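Local coordinates for SspB protein (PDB 6JUF) that probably acts as a metal-dependent DNA nuclease in a bacterial anti-phage defence system that senses DNA phosphorothioation, at residues W89-A100 / W311-V321. Residues are numbered along the deposited sequence; the frame is centred on the assembly and turned at random.
Sequences WEARWLLDEDGA and WDVLDEQYDNV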
loop_
_atom_site.group_PDB
_atom_site.type_symbol
_atom_site.label_atom_id
_atom_site.label_comp_id
_atom_site.label_asym_id
_atom_site.label_seq_id
_atom_site.Cartn_x
_atom_site.Cartn_y
_atom_site.Cartn_z
ATOM N N TRP B 89 -8.343 11.820 -18.607
ATOM C CA TRP B 89 -8.065 13.052 -17.876
ATOM C C TRP B 89 -8.057 12.758 -16.402
ATOM O O TRP B 89 -7.283 13.379 -15.660
ATOM C CB TRP B 89 -9.111 14.086 -18.277
ATOM C CG TRP B 89 -8.958 15.393 -17.502
ATOM C CD1 TRP B 89 -8.242 16.524 -17.885
ATOM C CD2 TRP B 89 -9.527 15.739 -16.184
ATOM N NE1 TRP B 89 -8.372 17.528 -16.955
ATOM C CE2 TRP B 89 -9.090 17.097 -15.886
ATOM C CE3 TRP B 89 -10.294 15.049 -15.256
ATOM C CZ2 TRP B 89 -9.500 17.778 -14.729
ATOM C CZ3 TRP B 89 -10.655 15.694 -14.084
ATOM C CH2 TRP B 89 -10.279 17.034 -13.828
ATOM N N GLU B 90 -8.899 11.811 -15.930
ATOM C CA GLU B 90 -8.874 11.478 -14.519
ATOM C C GLU B 90 -7.530 10.928 -14.046
ATOM O O GLU B 90 -7.077 11.180 -12.906
ATOM C CB GLU B 90 -10.056 10.494 -14.128
ATOM C CG GLU B 90 -11.419 11.163 -14.112
ATOM C CD GLU B 90 -12.019 11.466 -15.472
ATOM O OE1 GLU B 90 -11.490 10.949 -16.541
ATOM O OE2 GLU B 90 -13.013 12.168 -15.491
ATOM N N ALA B 91 -6.874 10.118 -14.886
ATOM C CA ALA B 91 -5.565 9.603 -14.545
ATOM C C ALA B 91 -4.557 10.771 -14.509
ATOM O O ALA B 91 -3.729 10.830 -13.582
ATOM C CB ALA B 91 -5.094 8.558 -15.557
ATOM N N ARG B 92 -4.635 11.719 -15.438
ATOM C CA ARG B 92 -3.767 12.906 -15.372
ATOM C C ARG B 92 -4.027 13.663 -14.040
ATOM O O ARG B 92 -3.063 14.140 -13.453
ATOM C CB ARG B 92 -4.048 13.839 -16.559
ATOM C CG ARG B 92 -3.420 15.219 -16.503
ATOM C CD ARG B 92 -1.898 15.116 -16.532
ATOM N NE ARG B 92 -1.202 16.420 -16.431
ATOM C CZ ARG B 92 -0.870 17.015 -15.286
ATOM N NH1 ARG B 92 -1.240 16.513 -14.088
ATOM N NH2 ARG B 92 -0.209 18.181 -15.327
ATOM N N TRP B 93 -5.274 13.801 -13.621
ATOM C CA TRP B 93 -5.592 14.550 -12.420
ATOM C C TRP B 93 -5.068 13.818 -11.183
ATOM O O TRP B 93 -4.594 14.447 -10.254
ATOM C CB TRP B 93 -7.095 14.797 -12.385
ATOM C CG TRP B 93 -7.553 15.401 -11.088
ATOM C CD1 TRP B 93 -7.681 16.745 -10.759
ATOM C CD2 TRP B 93 -8.007 14.658 -9.912
ATOM N NE1 TRP B 93 -8.114 16.876 -9.464
ATOM C CE2 TRP B 93 -8.340 15.640 -8.907
ATOM C CE3 TRP B 93 -8.148 13.288 -9.611
ATOM C CZ2 TRP B 93 -8.812 15.274 -7.629
ATOM C CZ3 TRP B 93 -8.662 12.954 -8.347
ATOM C CH2 TRP B 93 -8.947 13.950 -7.375
ATOM N N LEU B 94 -5.203 12.478 -11.117
ATOM C CA LEU B 94 -4.896 11.739 -9.902
ATOM C C LEU B 94 -3.455 11.278 -9.779
ATOM O O LEU B 94 -2.797 11.423 -8.714
ATOM C CB LEU B 94 -5.815 10.483 -9.828
ATOM C CG LEU B 94 -5.502 9.577 -8.601
ATOM C CD1 LEU B 94 -5.821 10.278 -7.261
ATOM C CD2 LEU B 94 -6.251 8.254 -8.733
ATOM N N LEU B 95 -2.924 10.699 -10.849
ATOM C CA LEU B 95 -1.690 9.961 -10.796
ATOM C C LEU B 95 -0.442 10.694 -11.263
ATOM O O LEU B 95 0.657 10.185 -11.034
ATOM C CB LEU B 95 -1.814 8.632 -11.597
ATOM C CG LEU B 95 -2.877 7.681 -11.025
ATOM C CD1 LEU B 95 -3.001 6.529 -12.037
ATOM C CD2 LEU B 95 -2.451 7.216 -9.661
ATOM N N ASP B 96 -0.563 11.784 -11.976
ATOM C CA ASP B 96 0.607 12.510 -12.436
ATOM C C ASP B 96 1.449 12.950 -11.239
ATOM O O ASP B 96 0.931 13.219 -10.134
ATOM C CB ASP B 96 0.159 13.720 -13.219
ATOM C CG ASP B 96 1.241 14.228 -14.124
ATOM O OD1 ASP B 96 2.011 15.109 -13.674
ATOM O OD2 ASP B 96 1.356 13.721 -15.247
ATOM N N GLU B 97 2.754 13.029 -11.438
ATOM C CA GLU B 97 3.600 13.604 -10.423
ATOM C C GLU B 97 3.092 14.972 -9.976
ATOM O O GLU B 97 3.189 15.324 -8.787
ATOM C CB GLU B 97 5.070 13.655 -10.927
ATOM C CG GLU B 97 5.820 14.957 -10.770
ATOM C CD GLU B 97 7.051 15.029 -11.694
ATOM O OE1 GLU B 97 6.940 14.772 -12.923
ATOM O OE2 GLU B 97 8.140 15.349 -11.183
ATOM N N ASP B 98 2.484 15.706 -10.905
ATOM C CA ASP B 98 1.935 16.999 -10.598
ATOM C C ASP B 98 0.416 16.984 -10.170
ATOM O O ASP B 98 -0.207 18.053 -9.995
ATOM C CB ASP B 98 2.272 17.888 -11.819
ATOM C CG ASP B 98 1.442 19.113 -11.898
ATOM O OD1 ASP B 98 1.567 19.948 -10.971
ATOM O OD2 ASP B 98 0.691 19.237 -12.899
ATOM N N GLY B 99 -0.092 15.799 -9.841
ATOM C CA GLY B 99 -1.536 15.544 -9.649
ATOM C C GLY B 99 -1.973 15.428 -8.202
ATOM O O GLY B 99 -1.244 15.866 -7.290
ATOM N N ALA B 100 -3.169 14.918 -7.959
ATOM C CA ALA B 100 -3.824 14.940 -6.683
ATOM C C ALA B 100 -3.115 14.066 -5.669
ATOM O O ALA B 100 -2.914 14.467 -4.518
ATOM C CB ALA B 100 -5.300 14.501 -6.781
ATOM N N TRP B 311 -17.002 17.622 -9.315
ATOM C CA TRP B 311 -15.615 17.884 -9.474
ATOM C C TRP B 311 -15.096 19.087 -8.708
ATOM O O TRP B 311 -13.929 19.085 -8.380
ATOM C CB TRP B 311 -15.224 17.897 -10.955
ATOM C CG TRP B 311 -15.030 16.478 -11.374
ATOM C CD1 TRP B 311 -15.959 15.606 -11.928
ATOM C CD2 TRP B 311 -13.824 15.715 -11.228
ATOM N NE1 TRP B 311 -15.404 14.394 -12.135
ATOM C CE2 TRP B 311 -14.120 14.393 -11.737
ATOM C CE3 TRP B 311 -12.551 15.989 -10.741
ATOM C CZ2 TRP B 311 -13.169 13.370 -11.729
ATOM C CZ3 TRP B 311 -11.591 14.995 -10.765
ATOM C CH2 TRP B 311 -11.901 13.687 -11.236
ATOM N N ASP B 312 -15.866 20.149 -8.516
ATOM C CA ASP B 312 -15.442 21.208 -7.580
ATOM C C ASP B 312 -15.180 20.611 -6.212
ATOM O O ASP B 312 -14.158 20.904 -5.590
ATOM C CB ASP B 312 -16.483 22.320 -7.458
ATOM C CG ASP B 312 -16.636 23.140 -8.735
ATOM O OD1 ASP B 312 -15.694 23.103 -9.562
ATOM O OD2 ASP B 312 -17.710 23.766 -8.922
ATOM N N VAL B 313 -16.121 19.819 -5.717
ATOM C CA VAL B 313 -16.033 19.265 -4.367
ATOM C C VAL B 313 -14.816 18.316 -4.299
ATOM O O VAL B 313 -14.032 18.346 -3.363
ATOM C CB VAL B 313 -17.315 18.455 -4.069
ATOM C CG1 VAL B 313 -17.189 17.570 -2.826
ATOM C CG2 VAL B 313 -18.500 19.393 -3.881
ATOM N N LEU B 314 -14.633 17.495 -5.307
ATOM C CA LEU B 314 -13.514 16.553 -5.308
ATOM C C LEU B 314 -12.158 17.284 -5.437
ATOM O O LEU B 314 -11.250 16.972 -4.743
ATOM C CB LEU B 314 -13.649 15.536 -6.454
ATOM C CG LEU B 314 -12.556 14.470 -6.544
ATOM C CD1 LEU B 314 -12.410 13.696 -5.227
ATOM C CD2 LEU B 314 -12.851 13.478 -7.673
ATOM N N ASP B 315 -12.052 18.282 -6.297
ATOM C CA ASP B 315 -10.807 18.991 -6.424
ATOM C C ASP B 315 -10.497 19.723 -5.132
ATOM O O ASP B 315 -9.304 19.829 -4.767
ATOM C CB ASP B 315 -10.866 19.945 -7.602
ATOM C CG ASP B 315 -9.477 20.278 -8.161
ATOM O OD1 ASP B 315 -8.588 19.398 -8.043
ATOM O OD2 ASP B 315 -9.303 21.344 -8.754
ATOM N N GLU B 316 -11.505 20.222 -4.431
ATOM C CA GLU B 316 -11.251 20.883 -3.152
ATOM C C GLU B 316 -10.603 19.938 -2.161
ATOM O O GLU B 316 -9.727 20.326 -1.371
ATOM C CB GLU B 316 -12.538 21.386 -2.588
ATOM C CG GLU B 316 -13.005 22.601 -3.355
ATOM C CD GLU B 316 -14.441 22.897 -3.096
ATOM O OE1 GLU B 316 -14.894 22.499 -2.016
ATOM O OE2 GLU B 316 -15.077 23.593 -3.935
ATOM N N GLN B 317 -11.037 18.686 -2.171
ATOM C CA GLN B 317 -10.496 17.695 -1.302
ATOM C C GLN B 317 -9.003 17.495 -1.517
ATOM O O GLN B 317 -8.292 17.072 -0.618
ATOM C CB GLN B 317 -11.239 16.374 -1.570
ATOM C CG GLN B 317 -10.733 15.151 -0.768
ATOM C CD GLN B 317 -10.817 15.282 0.756
ATOM O OE1 GLN B 317 -11.544 16.091 1.291
ATOM N NE2 GLN B 317 -10.081 14.383 1.474
ATOM N N TYR B 318 -8.536 17.818 -2.714
ATOM C CA TYR B 318 -7.107 17.692 -3.041
ATOM C C TYR B 318 -6.412 19.020 -3.303
ATOM O O TYR B 318 -5.405 19.076 -4.042
ATOM C CB TYR B 318 -6.928 16.732 -4.241
ATOM C CG TYR B 318 -7.265 15.329 -3.853
ATOM C CD1 TYR B 318 -6.312 14.524 -3.264
ATOM C CD2 TYR B 318 -8.577 14.845 -3.958
ATOM C CE1 TYR B 318 -6.603 13.229 -2.884
ATOM C CE2 TYR B 318 -8.909 13.572 -3.562
ATOM C CZ TYR B 318 -7.918 12.766 -3.029
ATOM O OH TYR B 318 -8.194 11.487 -2.602
ATOM N N ASP B 319 -6.918 20.059 -2.659
ATOM C CA ASP B 319 -6.278 21.379 -2.727
ATOM C C ASP B 319 -6.230 21.991 -4.124
ATOM O O ASP B 319 -5.252 22.700 -4.465
ATOM C CB ASP B 319 -4.902 21.305 -2.070
ATOM C CG ASP B 319 -4.944 21.701 -0.591
ATOM O OD1 ASP B 319 -6.041 21.858 0.011
ATOM O OD2 ASP B 319 -3.875 21.880 -0.030
ATOM N N ASN B 320 -7.303 21.758 -4.902
ATOM C CA ASN B 320 -7.517 22.437 -6.173
ATOM C C ASN B 320 -6.350 22.249 -7.115
ATOM O O ASN B 320 -5.689 23.197 -7.569
ATOM C CB ASN B 320 -7.862 23.907 -5.877
ATOM C CG ASN B 320 -9.118 24.019 -5.031
ATOM O OD1 ASN B 320 -9.108 24.657 -3.954
ATOM N ND2 ASN B 320 -10.187 23.401 -5.478
ATOM N N VAL B 321 -6.124 20.969 -7.437
ATOM C CA VAL B 321 -5.131 20.600 -8.462
ATOM C C VAL B 321 -5.343 21.360 -9.778
ATOM O O VAL B 321 -4.322 21.705 -10.452
ATOM C CB VAL B 321 -5.219 19.085 -8.721
ATOM C CG1 VAL B 321 -4.224 18.633 -9.751
ATOM C CG2 VAL B 321 -4.992 18.325 -7.414
#
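Trp93 reaches across to segment 311-321 and engages it through ring face, ring edge and indole N-H together. Its NE1 donates to Asp315 OD1 over 2.9 Å in a nearly straight bond (177°); the oxygen lies in the indole plane, while NE1 approaches OD1 from above the plane of the carboxylate. Trp311 CZ3 stands over the centre of one Trp93 face, 3.7 Å from Trp93 CD2, in a T-shaped pair with planes at 87°. Ala100 CB covers the opposite face near the rim. With CG anti to the backbone N (chi1 172°), the Trp93 indole is directed at the other segment, and its CH2 comes within 3.6 Å of Tyr318 CD2, its edge turned to the tyrosine face in an offset edge-to-face pair, and within 3.7 Å of Leu314 CG.

Trp311 is itself met on one face by the edge of Trp89, where Trp89 CZ3 lies 3.5 Å from Trp311 CZ3; Leu314 CD2 packs on its other face. Val321 packs beside the N-H bond, CB 3.7 Å from Trp93 NE1, and its CG2 meets Ala100.

Outside partners hold several of the polar ends. Arg322 forms a salt bridge with Asp315 OD2, Tyr318 OH and Ser109 OG are hydrogen-bonded, and Trp89 NE1 donates to the carbonyl of Pro328. A Schellman motif with Asp319 at C-prime ends helix 306-317, while a type I turn from Asp96 to Gly99 leads to Ala100.

The axes of segments 89-95 and 311-317 approach to 12.4 Å, a gap bridged by large side chains: a buried aromatic cluster of successive edge-to-face pairs joins helix 89-95 and the turn after it to the C-terminal end of helix 306-317 and the loop beyond, within this DUF4007-family protein.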